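Long-range contacts in AvrRxo1-ORF1 (Xanthomonas oryzae pv. oryzicola, PDB 4Z8V), which is a bacterial avirulence protein that probably acts as a zeta-toxin-like P-loop kinase, held here in complex with its partner AvrRxo1-ORF2: residues L315-G320 against A328-L333; T2-T7 against I121-Q126; T77-I82 against C184-P189; T67-R72 against S154-K159. All blocks are in the same frame, centred on the assembly; numbering follows the deposited sequence.

Interaction 1: L315-G320 against A328-L333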
loop_
_atom_site.group_PDB
_atom_site.type_symbol
_atom_site.label_atom_id
_atom_site.label_comp_id
_atom_site.label_asym_id
_atom_site.label_seq_id
_atom_site.Cartn_x
_atom_site.Cartn_y
_atom_site.Cartn_z
ATOM N N LEU A 315 3.532 -17.000 18.246
ATOM C CA LEU A 315 2.866 -15.724 18.516
ATOM C C LEU A 315 2.253 -15.610 19.920
ATOM O O LEU A 315 2.297 -14.535 20.533
ATOM C CB LEU A 315 1.778 -15.453 17.468
ATOM C CG LEU A 315 2.233 -15.285 16.018
ATOM C CD1 LEU A 315 1.044 -15.125 15.077
ATOM C CD2 LEU A 315 3.193 -14.100 15.886
ATOM N N GLU A 316 1.667 -16.691 20.426
ATOM C CA GLU A 316 1.051 -16.650 21.760
ATOM C C GLU A 316 2.056 -16.333 22.861
ATOM O O GLU A 316 1.745 -15.584 23.793
ATOM C CB GLU A 316 0.295 -17.946 22.063
ATOM C CG GLU A 316 -1.140 -17.926 21.536
ATOM C CD GLU A 316 -1.647 -19.307 21.172
ATOM O OE1 GLU A 316 -0.881 -20.280 21.341
ATOM O OE2 GLU A 316 -2.808 -19.422 20.713
ATOM N N LYS A 317 3.265 -16.880 22.737
ATOM C CA LYS A 317 4.345 -16.604 23.692
ATOM C C LYS A 317 4.615 -15.093 23.860
ATOM O O LYS A 317 5.039 -14.647 24.934
ATOM C CB LYS A 317 5.623 -17.360 23.286
ATOM C CG LYS A 317 6.835 -17.084 24.186
ATOM C CD LYS A 317 7.809 -18.281 24.272
ATOM C CE LYS A 317 8.593 -18.492 22.966
ATOM N NZ LYS A 317 10.077 -18.467 23.150
ATOM N N TYR A 318 4.349 -14.301 22.818
ATOM C CA TYR A 318 4.589 -12.865 22.915
ATOM C C TYR A 318 3.333 -12.030 22.740
ATOM O O TYR A 318 3.424 -10.843 22.436
ATOM C CB TYR A 318 5.684 -12.414 21.933
ATOM C CG TYR A 318 6.987 -13.163 22.114
ATOM C CD1 TYR A 318 7.931 -12.752 23.058
ATOM C CD2 TYR A 318 7.259 -14.295 21.366
ATOM C CE1 TYR A 318 9.121 -13.459 23.243
ATOM C CE2 TYR A 318 8.439 -15.007 21.545
ATOM C CZ TYR A 318 9.366 -14.585 22.478
ATOM O OH TYR A 318 10.541 -15.304 22.626
ATOM N N SER A 319 2.165 -12.637 22.942
ATOM C CA SER A 319 0.917 -11.873 22.926
ATOM C C SER A 319 1.026 -10.616 23.809
ATOM O O SER A 319 1.699 -10.615 24.846
ATOM C CB SER A 319 -0.266 -12.745 23.358
ATOM O OG SER A 319 0.055 -13.477 24.535
ATOM N N GLY A 320 0.417 -9.529 23.363
ATOM C CA GLY A 320 0.519 -8.276 24.093
ATOM C C GLY A 320 1.815 -7.526 23.846
ATOM O O GLY A 320 1.972 -6.398 24.313
ATOM N N ALA A 328 12.823 -8.699 19.784
ATOM C CA ALA A 328 13.909 -8.330 20.691
ATOM C C ALA A 328 14.046 -9.345 21.817
ATOM O O ALA A 328 15.152 -9.777 22.144
ATOM C CB ALA A 328 13.675 -6.921 21.266
ATOM N N ALA A 329 12.920 -9.709 22.421
ATOM C CA ALA A 329 12.923 -10.673 23.515
ATOM C C ALA A 329 13.353 -12.041 23.014
ATOM O O ALA A 329 14.120 -12.744 23.672
ATOM C CB ALA A 329 11.543 -10.752 24.160
ATOM N N HIS A 330 12.835 -12.429 21.853
ATOM C CA HIS A 330 13.107 -13.754 21.293
ATOM C C HIS A 330 14.566 -13.837 20.845
ATOM O O HIS A 330 15.191 -14.903 20.897
ATOM C CB HIS A 330 12.166 -14.014 20.123
ATOM C CG HIS A 330 12.225 -15.405 19.582
ATOM N ND1 HIS A 330 11.870 -16.512 20.329
ATOM C CD2 HIS A 330 12.560 -15.872 18.357
ATOM C CE1 HIS A 330 12.000 -17.593 19.587
ATOM N NE2 HIS A 330 12.417 -17.235 18.387
ATOM N N SER A 331 15.104 -12.696 20.423
ATOM C CA SER A 331 16.500 -12.600 20.012
ATOM C C SER A 331 17.498 -12.806 21.157
ATOM O O SER A 331 18.563 -13.388 20.949
ATOM C CB SER A 331 16.760 -11.236 19.384
ATOM O OG SER A 331 17.922 -11.283 18.583
ATOM N N GLU A 332 17.172 -12.316 22.353
ATOM C CA GLU A 332 18.103 -12.368 23.487
ATOM C C GLU A 332 18.208 -13.756 24.138
ATOM O O GLU A 332 19.103 -14.004 24.948
ATOM C CB GLU A 332 17.718 -11.321 24.534
ATOM C CG GLU A 332 17.796 -9.885 24.010
ATOM C CD GLU A 332 16.824 -8.952 24.706
ATOM O OE1 GLU A 332 16.243 -9.361 25.739
ATOM O OE2 GLU A 332 16.636 -7.816 24.212
ATOM N N LEU A 333 17.288 -14.652 23.791
ATOM C CA LEU A 333 17.355 -16.033 24.243
ATOM C C LEU A 333 18.642 -16.704 23.747
ATOM O O LEU A 333 19.080 -16.465 22.620
ATOM C CB LEU A 333 16.143 -16.817 23.731
ATOM C CG LEU A 333 14.775 -16.523 24.342
ATOM C CD1 LEU A 333 13.701 -17.412 23.705
ATOM C CD2 LEU A 333 14.814 -16.728 25.842
#
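The ring of Tyr-318 and the imidazole of His-330 meet with planes 81° apart and centroids 5.7 Å apart. One face of the tyrosine ring carries Lys-317 CG, 3.7 Å above the plane and displaced toward the rim; the edge of the imidazole holds, in plane, Tyr-318 OH and Lys-317 NZ. The pair closes a helix-loop-helix, joining the C-terminal end of helix 305-317 to the last turn of helix 323-332. Beside the polar link the packing is apolar: Tyr-318 CE1 lies 3.7 Å from Ala-329 CB, and Tyr-318 CZ is equally close to His-330 CB. CG of His-330 stands opposite its backbone N (chi1 -172°), which turns the ring across the end of the tyrosine. The second nitrogen, NE2, is bonded to the carbonyl of Arg-200, so both ring nitrogens are engaged and the rotation of the ring is fixed. Lys-317, bent at chi3 and chi4, reaches tip to tip toward Leu-333, whose CD1 is 3.8 Å from NZ. That ammonium donates to Tyr-318 OH at 3.2 Å, while the same hydroxyl shares a hydrogen bond of 2.9 Å with His-330 ND1.

Interaction 2: T2-T7 against I121-Q126; sequences TQRKGT and IFSSAQ
Phe-122 meets the N-terminal segment through one ring face, over which Thr-7 CG2 sits 3.8 Å from the centroid and only 19° off the normal, a CH-pi contact. Ile-121 covers the opposite face with CG1, so the ring is clamped between two aliphatic groups, while Gln-126 OE1 lies in plane at its edge. The methyl of Thr-7 gets there because it stands opposite the carbonyl carbon; OG1 points elsewhere, to Glu-130. Ser-123 follows, its OG 3.4 Å from Arg-4 CD and at the edge of the Arg-4 guanidinium, near its plane. Gln-126 carries most of the contact. With CG set beside its own backbone N (chi1 -75°) and the chain extended beyond, its amide runs back along the segment and Arg-4 CG packs 3.7 Å from Gln-126 CG. NE2 donates to Lys-5 O at 2.6 Å, the acceptor only 9° out of the amide plane, while OE1 accepts from Ser-123 N at 3.0 Å. One amide is thereby gripped at both ends. The backbone adds a bond from Thr-7 N to Gln-126 O, 3.0 Å, with the donor above the carbonyl plane. Since Gln-126 N returns a bond of 3.2 Å to Ser-123 OG, the pair forms a capping box at the start of helix 124-143, and the N-terminal tail, with Arg-4 at the centre of an inverse gamma turn, docks on this helix start.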
loop_
_atom_site.group_PDB
_atom_site.type_symbol
_atom_site.label_atom_id
_atom_site.label_comp_id
_atom_site.label_asym_id
_atom_site.label_seq_id
_atom_site.Cartn_x
_atom_site.Cartn_y
_atom_site.Cartn_z
ATOM N N THR A 2 32.516 -11.782 31.036
ATOM C CA THR A 2 32.229 -10.699 32.008
ATOM C C THR A 2 31.049 -9.789 31.634
ATOM O O THR A 2 30.303 -9.309 32.498
ATOM C CB THR A 2 33.496 -9.824 32.280
ATOM O OG1 THR A 2 33.214 -8.833 33.281
ATOM C CG2 THR A 2 33.972 -9.138 31.002
ATOM N N GLN A 3 30.910 -9.562 30.334
ATOM C CA GLN A 3 29.771 -8.882 29.756
ATOM C C GLN A 3 29.679 -9.516 28.377
ATOM O O GLN A 3 30.446 -10.441 28.066
ATOM C CB GLN A 3 30.050 -7.381 29.634
ATOM C CG GLN A 3 30.995 -7.028 28.478
ATOM C CD GLN A 3 31.878 -5.835 28.771
ATOM O OE1 GLN A 3 32.837 -5.934 29.542
ATOM N NE2 GLN A 3 31.566 -4.698 28.153
ATOM N N ARG A 4 28.759 -9.031 27.547
ATOM C CA ARG A 4 28.704 -9.463 26.157
ATOM C C ARG A 4 29.878 -8.903 25.324
ATOM O O ARG A 4 29.668 -8.113 24.398
ATOM C CB ARG A 4 27.364 -9.065 25.531
ATOM C CG ARG A 4 26.414 -10.235 25.202
ATOM C CD ARG A 4 25.634 -9.912 23.924
ATOM N NE ARG A 4 25.677 -8.468 23.689
ATOM C CZ ARG A 4 25.203 -7.848 22.611
ATOM N NH1 ARG A 4 25.300 -6.527 22.516
ATOM N NH2 ARG A 4 24.632 -8.541 21.635
ATOM N N LYS A 5 31.106 -9.301 25.661
ATOM C CA LYS A 5 32.251 -9.095 24.774
ATOM C C LYS A 5 32.129 -10.101 23.633
ATOM O O LYS A 5 31.563 -11.181 23.816
ATOM C CB LYS A 5 33.581 -9.341 25.496
ATOM C CG LYS A 5 33.862 -8.441 26.691
ATOM C CD LYS A 5 35.198 -8.796 27.351
ATOM C CE LYS A 5 36.382 -8.538 26.417
ATOM N NZ LYS A 5 37.674 -9.122 26.916
ATOM N N GLY A 6 32.658 -9.752 22.464
ATOM C CA GLY A 6 32.695 -10.672 21.343
ATOM C C GLY A 6 33.816 -11.683 21.496
ATOM O O GLY A 6 34.777 -11.456 22.237
ATOM N N THR A 7 33.702 -12.795 20.780
ATOM C CA THR A 7 34.682 -13.868 20.854
ATOM C C THR A 7 35.996 -13.456 20.211
ATOM O O THR A 7 37.046 -14.041 20.492
ATOM C CB THR A 7 34.154 -15.140 20.207
ATOM O OG1 THR A 7 33.625 -14.833 18.905
ATOM C CG2 THR A 7 33.049 -15.749 21.072
ATOM N N ILE A 121 27.076 -21.083 24.978
ATOM C CA ILE A 121 27.421 -20.138 26.034
ATOM C C ILE A 121 27.623 -18.704 25.559
ATOM O O ILE A 121 27.638 -17.774 26.372
ATOM C CB ILE A 121 28.655 -20.600 26.809
ATOM C CG1 ILE A 121 29.872 -20.660 25.882
ATOM C CG2 ILE A 121 28.383 -21.957 27.461
ATOM C CD1 ILE A 121 30.990 -21.542 26.413
ATOM N N PHE A 122 27.805 -18.521 24.252
ATOM C CA PHE A 122 27.924 -17.177 23.693
ATOM C C PHE A 122 26.652 -16.853 22.906
ATOM O O PHE A 122 26.055 -17.737 22.311
ATOM C CB PHE A 122 29.146 -17.087 22.782
ATOM C CG PHE A 122 30.459 -17.268 23.494
ATOM C CD1 PHE A 122 30.791 -16.491 24.598
ATOM C CD2 PHE A 122 31.375 -18.217 23.043
ATOM C CE1 PHE A 122 32.013 -16.664 25.260
ATOM C CE2 PHE A 122 32.595 -18.406 23.695
ATOM C CZ PHE A 122 32.917 -17.625 24.807
ATOM N N SER A 123 26.232 -15.598 22.902
ATOM C CA SER A 123 25.078 -15.207 22.091
ATOM C C SER A 123 25.496 -15.107 20.626
ATOM O O SER A 123 26.689 -14.957 20.326
ATOM C CB SER A 123 24.553 -13.852 22.537
ATOM O OG SER A 123 25.485 -12.837 22.209
ATOM N N SER A 124 24.524 -15.194 19.722
ATOM C CA SER A 124 24.786 -15.038 18.296
ATOM C C SER A 124 25.612 -13.790 18.012
ATOM O O SER A 124 26.557 -13.823 17.215
ATOM C CB SER A 124 23.470 -14.983 17.516
ATOM O OG SER A 124 23.035 -16.285 17.190
ATOM N N ALA A 125 25.280 -12.698 18.687
ATOM C CA ALA A 125 25.987 -11.443 18.459
ATOM C C ALA A 125 27.429 -11.497 18.945
ATOM O O ALA A 125 28.299 -10.823 18.383
ATOM C CB ALA A 125 25.255 -10.299 19.109
ATOM N N GLN A 126 27.680 -12.278 19.994
ATOM C CA GLN A 126 29.034 -12.447 20.509
ATOM C C GLN A 126 29.925 -13.160 19.499
ATOM O O GLN A 126 31.098 -12.793 19.337
ATOM C CB GLN A 126 29.025 -13.221 21.831
ATOM C CG GLN A 126 28.545 -12.420 23.029
ATOM C CD GLN A 126 28.780 -13.149 24.333
ATOM O OE1 GLN A 126 28.010 -14.038 24.712
ATOM N NE2 GLN A 126 29.858 -12.787 25.024
#

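Interaction 3: T77-I82 against C184-P189. With PO4 (phosphate ion), chain C.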
loop_
_atom_site.group_PDB
_atom_site.type_symbol
_atom_site.label_atom_id
_atom_site.label_comp_id
_atom_site.label_asym_id
_atom_site.label_seq_id
_atom_site.Cartn_x
_atom_site.Cartn_y
_atom_site.Cartn_z
ATOM N N THR A 77 12.154 -16.320 4.629
ATOM C CA THR A 77 11.203 -16.177 3.547
ATOM C C THR A 77 10.778 -17.526 2.953
ATOM O O THR A 77 9.848 -17.573 2.143
ATOM C CB THR A 77 11.769 -15.296 2.435
ATOM O OG1 THR A 77 13.123 -15.686 2.183
ATOM C CG2 THR A 77 11.719 -13.823 2.834
ATOM N N GLY A 78 11.441 -18.615 3.347
ATOM C CA GLY A 78 11.092 -19.929 2.826
ATOM C C GLY A 78 12.064 -20.394 1.756
ATOM O O GLY A 78 11.671 -21.049 0.781
ATOM N N LYS A 79 13.337 -20.058 1.933
ATOM C CA LYS A 79 14.370 -20.329 0.928
ATOM C C LYS A 79 14.739 -21.803 0.827
ATOM O O LYS A 79 15.031 -22.307 -0.270
ATOM C CB LYS A 79 15.646 -19.546 1.241
ATOM C CG LYS A 79 15.466 -18.057 1.309
ATOM C CD LYS A 79 16.745 -17.374 0.793
ATOM C CE LYS A 79 17.461 -16.610 1.873
ATOM N NZ LYS A 79 18.568 -15.798 1.288
ATOM N N THR A 80 14.768 -22.475 1.977
ATOM C CA THR A 80 15.072 -23.909 2.035
ATOM C C THR A 80 14.054 -24.747 1.249
ATOM O O THR A 80 14.435 -25.577 0.425
ATOM C CB THR A 80 15.164 -24.413 3.491
ATOM O OG1 THR A 80 16.285 -23.794 4.143
ATOM C CG2 THR A 80 15.325 -25.936 3.536
ATOM N N ARG A 81 12.774 -24.476 1.477
ATOM C CA ARG A 81 11.704 -25.131 0.735
ATOM C C ARG A 81 11.843 -24.908 -0.770
ATOM O O ARG A 81 11.744 -25.853 -1.552
ATOM C CB ARG A 81 10.339 -24.634 1.215
ATOM C CG ARG A 81 10.167 -24.655 2.726
ATOM C CD ARG A 81 9.930 -26.067 3.236
ATOM N NE ARG A 81 9.169 -26.077 4.483
ATOM C CZ ARG A 81 8.748 -27.181 5.091
ATOM N NH1 ARG A 81 9.012 -28.370 4.568
ATOM N NH2 ARG A 81 8.062 -27.096 6.223
ATOM N N ILE A 82 12.072 -23.661 -1.177
ATOM C CA ILE A 82 12.202 -23.348 -2.604
ATOM C C ILE A 82 13.377 -24.105 -3.235
ATOM O O ILE A 82 13.257 -24.698 -4.312
ATOM C CB ILE A 82 12.383 -21.840 -2.844
ATOM C CG1 ILE A 82 11.026 -21.133 -2.833
ATOM C CG2 ILE A 82 13.118 -21.585 -4.164
ATOM C CD1 ILE A 82 10.041 -21.652 -3.871
ATOM N N CYS A 184 18.073 -17.986 -7.424
ATOM C CA CYS A 184 16.666 -17.974 -7.024
ATOM C C CYS A 184 16.456 -16.871 -6.000
ATOM O O CYS A 184 17.180 -16.792 -4.997
ATOM C CB CYS A 184 16.247 -19.307 -6.406
ATOM S SG CYS A 184 15.821 -20.557 -7.610
ATOM N N ASP A 185 15.453 -16.036 -6.253
ATOM C CA ASP A 185 15.180 -14.873 -5.427
ATOM C C ASP A 185 13.804 -15.141 -4.826
ATOM O O ASP A 185 12.823 -15.396 -5.551
ATOM C CB ASP A 185 15.201 -13.611 -6.300
ATOM C CG ASP A 185 15.100 -12.313 -5.497
ATOM O OD1 ASP A 185 15.138 -12.340 -4.242
ATOM O OD2 ASP A 185 14.997 -11.235 -6.145
ATOM N N ILE A 186 13.743 -15.111 -3.496
ATOM C CA ILE A 186 12.565 -15.572 -2.762
ATOM C C ILE A 186 12.020 -14.455 -1.893
ATOM O O ILE A 186 12.752 -13.880 -1.073
ATOM C CB ILE A 186 12.894 -16.828 -1.905
ATOM C CG1 ILE A 186 13.417 -17.955 -2.810
ATOM C CG2 ILE A 186 11.664 -17.325 -1.158
ATOM C CD1 ILE A 186 14.907 -18.285 -2.598
ATOM N N ASP A 187 10.745 -14.122 -2.099
ATOM C CA ASP A 187 10.128 -13.047 -1.352
ATOM C C ASP A 187 8.977 -13.548 -0.495
ATOM O O ASP A 187 8.214 -14.433 -0.926
ATOM C CB ASP A 187 9.577 -11.984 -2.297
ATOM C CG ASP A 187 9.108 -10.732 -1.556
ATOM O OD1 ASP A 187 9.978 -9.910 -1.181
ATOM O OD2 ASP A 187 7.878 -10.565 -1.347
ATOM N N ALA A 188 8.858 -12.971 0.703
ATOM C CA ALA A 188 7.661 -13.095 1.535
ATOM C C ALA A 188 7.356 -11.710 2.100
ATOM O O ALA A 188 8.267 -10.875 2.187
ATOM C CB ALA A 188 7.886 -14.090 2.666
ATOM N N PRO A 189 6.087 -11.453 2.468
ATOM C CA PRO A 189 5.782 -10.178 3.130
ATOM C C PRO A 189 6.543 -10.089 4.441
ATOM O O PRO A 189 6.833 -11.120 5.036
ATOM C CB PRO A 189 4.278 -10.283 3.424
ATOM C CG PRO A 189 3.741 -11.246 2.343
ATOM C CD PRO A 189 4.872 -12.238 2.148
HETATM P P PO4 C . 14.062 -20.288 5.405
HETATM O O1 PO4 C . 14.087 -21.589 4.632
HETATM O O2 PO4 C . 15.342 -20.133 6.183
HETATM O O3 PO4 C . 12.900 -20.308 6.366
HETATM O O4 PO4 C . 13.895 -19.109 4.462
#
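A probable P-loop (Walker A motif) ends at the first turn of helix 79-86, and here it rests on the end of strand 180-186, with Thr-77, Lys-79 and Ile-82 closing around Ile-186. The isoleucine fills the middle. Its CG1 lies 3.9 Å from Ile-82 CG2, the two side chains sliding past each other in opposite directions, and its CD1 is 4.0 Å from Lys-79 CG, so the aliphatic part of the lysine belongs to the hydrophobic seam. Thr-77 points the methyl CG2 at Ala-188, 3.8 Å from CB, with that methyl opposite the threonine's carbonyl carbon (chi1 44° for OG1); the hydroxyl itself is bonded to Asn-74 O. No hydrogen bond crosses between the segments, so the contact is purely packing. The polar work lies on the other side of the turn, where a phosphate ion, probably from the crystallisation liquor, is held by backbone amides. Gly-78 N and Lys-79 N both donate to its O4, at 2.7 and 2.8 Å, and Thr-80 N reaches O1 at 2.9 Å, reinforced by a weak bond from Thr-80 OG1. Lys-79 NZ is bonded to Leu-71 O and Gly-73 O, and the Lys-79 side chain lies about 3 Å from another phosphate. At Gly-78, with phi 102°, a CB would jam against the carbonyl O of Thr-77, which calls for glycine. Amides converging at a helix start would favour an anion here, which is consistent with a site for nucleotide phosphates, as in other P-loop proteins.

Interaction 4: T67-R72 against S154-K159; sequences TLFALR and SIVVDK
Leu-68 and Ile-155 form the apolar centre on one face of the sheet, their CG and CG1 atoms 4.0 Å apart. Val-157 joins them on that face through CG2, 4.2 Å from Leu-68 CD2; Tyr-170 and Leu-173 of helix 164-176 pack on Leu-68, and Tyr-170 also on Val-157. On the other face Phe-69 CB approaches Val-156 CG2, and helix 88-95 packs there with Leu-90 touching both. One face of the Phe-69 ring carries Thr-67 CG2, 3.6 Å above the plane and offset toward the rim; Ile-155 O lies in plane at its edge. Farther along, Leu-71 CD1 rests 3.7 Å from Asp-158 CB, the aspartate carboxylate leading away from the strand. The two strands are parallel neighbours, the axes of these short segments 4.7 Å apart at closest approach and inclined by 19°. Strand 67-72 lies between 155-157, outermost on its side within this chain, and 180-186, all three parallel, and it leads into the probable P-loop, consistent with a P-loop NTPase fold. The backbone joins the pair by four bonds in parallel register. Ile-155 N donates to Thr-67 O and Phe-69 N to Ile-155 O; farther on Val-157 N meets Phe-69 O at 2.7 Å, almost straight at 172°, and Leu-71 N meets Val-157 O. At the polar start, Ser-154 OG accepts only weakly from Thr-67 N, 2.9 Å away at a bent 129°. At the far end Arg-72 turns away from Lys-159, making a salt bridge to Asp-185 and donating to Leu-161 O.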
loop_
_atom_site.group_PDB
_atom_site.type_symbol
_atom_site.label_atom_id
_atom_site.label_comp_id
_atom_site.label_asym_id
_atom_site.label_seq_id
_atom_site.Cartn_x
_atom_site.Cartn_y
_atom_site.Cartn_z
ATOM N N THR A 67 28.991 -23.861 -11.192
ATOM C CA THR A 67 27.853 -22.985 -10.942
ATOM C C THR A 67 27.926 -22.351 -9.549
ATOM O O THR A 67 28.306 -23.000 -8.559
ATOM C CB THR A 67 26.523 -23.771 -11.066
ATOM O OG1 THR A 67 26.384 -24.281 -12.402
ATOM C CG2 THR A 67 25.289 -22.876 -10.736
ATOM N N LEU A 68 27.582 -21.074 -9.484
ATOM C CA LEU A 68 27.324 -20.443 -8.204
ATOM C C LEU A 68 25.813 -20.437 -8.031
ATOM O O LEU A 68 25.120 -19.665 -8.699
ATOM C CB LEU A 68 27.911 -19.020 -8.183
ATOM C CG LEU A 68 28.074 -18.276 -6.851
ATOM C CD1 LEU A 68 29.009 -17.074 -7.002
ATOM C CD2 LEU A 68 26.739 -17.784 -6.367
ATOM N N PHE A 69 25.295 -21.317 -7.170
ATOM C CA PHE A 69 23.873 -21.295 -6.821
ATOM C C PHE A 69 23.670 -20.222 -5.767
ATOM O O PHE A 69 24.232 -20.302 -4.668
ATOM C CB PHE A 69 23.399 -22.635 -6.243
ATOM C CG PHE A 69 23.349 -23.742 -7.246
ATOM C CD1 PHE A 69 24.460 -24.550 -7.465
ATOM C CD2 PHE A 69 22.183 -23.988 -7.965
ATOM C CE1 PHE A 69 24.412 -25.580 -8.412
ATOM C CE2 PHE A 69 22.126 -25.009 -8.913
ATOM C CZ PHE A 69 23.244 -25.810 -9.132
ATOM N N ALA A 70 22.875 -19.214 -6.096
ATOM C CA ALA A 70 22.660 -18.116 -5.169
ATOM C C ALA A 70 21.208 -18.118 -4.749
ATOM O O ALA A 70 20.308 -18.157 -5.605
ATOM C CB ALA A 70 23.044 -16.788 -5.811
ATOM N N LEU A 71 20.979 -18.116 -3.435
ATOM C CA LEU A 71 19.620 -18.046 -2.902
ATOM C C LEU A 71 19.417 -16.692 -2.225
ATOM O O LEU A 71 19.739 -16.505 -1.029
ATOM C CB LEU A 71 19.346 -19.199 -1.932
ATOM C CG LEU A 71 19.836 -20.560 -2.432
ATOM C CD1 LEU A 71 19.776 -21.618 -1.333
ATOM C CD2 LEU A 71 19.032 -21.021 -3.626
ATOM N N ARG A 72 18.901 -15.745 -3.011
ATOM C CA ARG A 72 18.642 -14.388 -2.538
ATOM C C ARG A 72 17.295 -14.337 -1.814
ATOM O O ARG A 72 16.327 -15.029 -2.203
ATOM C CB ARG A 72 18.616 -13.422 -3.735
ATOM C CG ARG A 72 18.532 -11.937 -3.367
ATOM C CD ARG A 72 18.682 -11.024 -4.603
ATOM N NE ARG A 72 18.673 -9.613 -4.238
ATOM C CZ ARG A 72 17.581 -8.850 -4.205
ATOM N NH1 ARG A 72 16.396 -9.362 -4.523
ATOM N NH2 ARG A 72 17.668 -7.564 -3.853
ATOM N N SER A 154 31.319 -26.177 -8.133
ATOM C CA SER A 154 30.062 -25.499 -7.884
ATOM C C SER A 154 29.969 -25.132 -6.402
ATOM O O SER A 154 30.430 -25.882 -5.539
ATOM C CB SER A 154 28.893 -26.401 -8.278
ATOM O OG SER A 154 28.609 -26.267 -9.656
ATOM N N ILE A 155 29.394 -23.971 -6.106
ATOM C CA ILE A 155 29.206 -23.574 -4.717
ATOM C C ILE A 155 27.813 -23.006 -4.490
ATOM O O ILE A 155 27.119 -22.631 -5.441
ATOM C CB ILE A 155 30.256 -22.547 -4.266
ATOM C CG1 ILE A 155 30.156 -21.285 -5.124
ATOM C CG2 ILE A 155 31.669 -23.148 -4.323
ATOM C CD1 ILE A 155 31.241 -20.279 -4.805
ATOM N N VAL A 156 27.412 -22.938 -3.222
ATOM C CA VAL A 156 26.069 -22.491 -2.864
ATOM C C VAL A 156 26.154 -21.316 -1.894
ATOM O O VAL A 156 26.773 -21.407 -0.836
ATOM C CB VAL A 156 25.237 -23.640 -2.261
ATOM C CG1 VAL A 156 23.819 -23.171 -1.971
ATOM C CG2 VAL A 156 25.241 -24.828 -3.220
ATOM N N VAL A 157 25.572 -20.188 -2.287
ATOM C CA VAL A 157 25.593 -19.011 -1.437
ATOM C C VAL A 157 24.156 -18.668 -1.081
ATOM O O VAL A 157 23.364 -18.300 -1.965
ATOM C CB VAL A 157 26.275 -17.809 -2.127
ATOM C CG1 VAL A 157 26.121 -16.557 -1.282
ATOM C CG2 VAL A 157 27.748 -18.099 -2.346
ATOM N N ASP A 158 23.814 -18.826 0.196
ATOM C CA ASP A 158 22.476 -18.477 0.659
ATOM C C ASP A 158 22.527 -17.336 1.690
ATOM O O ASP A 158 22.236 -17.514 2.867
ATOM C CB ASP A 158 21.707 -19.713 1.173
ATOM C CG ASP A 158 22.276 -20.288 2.453
ATOM O OD1 ASP A 158 23.426 -19.964 2.795
ATOM O OD2 ASP A 158 21.564 -21.079 3.112
ATOM N N LYS A 159 22.914 -16.159 1.230
ATOM C CA LYS A 159 22.880 -14.981 2.066
ATOM C C LYS A 159 21.662 -14.193 1.634
ATOM O O LYS A 159 21.021 -14.528 0.614
ATOM C CB LYS A 159 24.117 -14.138 1.807
ATOM C CG LYS A 159 25.426 -14.882 1.976
ATOM C CD LYS A 159 26.597 -13.939 1.742
ATOM C CE LYS A 159 27.888 -14.603 2.155
ATOM N NZ LYS A 159 28.975 -13.607 2.161
#

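How the interactions relate
Interactions 3 and 4 are one unit, with centres 13 Å apart: strand 67-72 pairs with 155-157 on one side and 180-186 on the other, then runs into the loop and helix of 77-82. Lys-79 NZ binds them by a probable hydrogen bond of 2.7 Å to Leu-71 O, and Cys-184 O probably accepts from Arg-72 N at 2.8 Å; the side chains of Lys-79 and Lys-159 each lie about 3 Å from a bound phosphate. Interactions 1 and 2 lie apart from this phosphate-binding region, about 12 and 16 Å from interaction 3 between nearest atoms. Their own nearest atoms are about 6 Å apart, and Ser-331 and Ser-124 both pack on Trp-97 of the AvrRxo1-ORF2 chain.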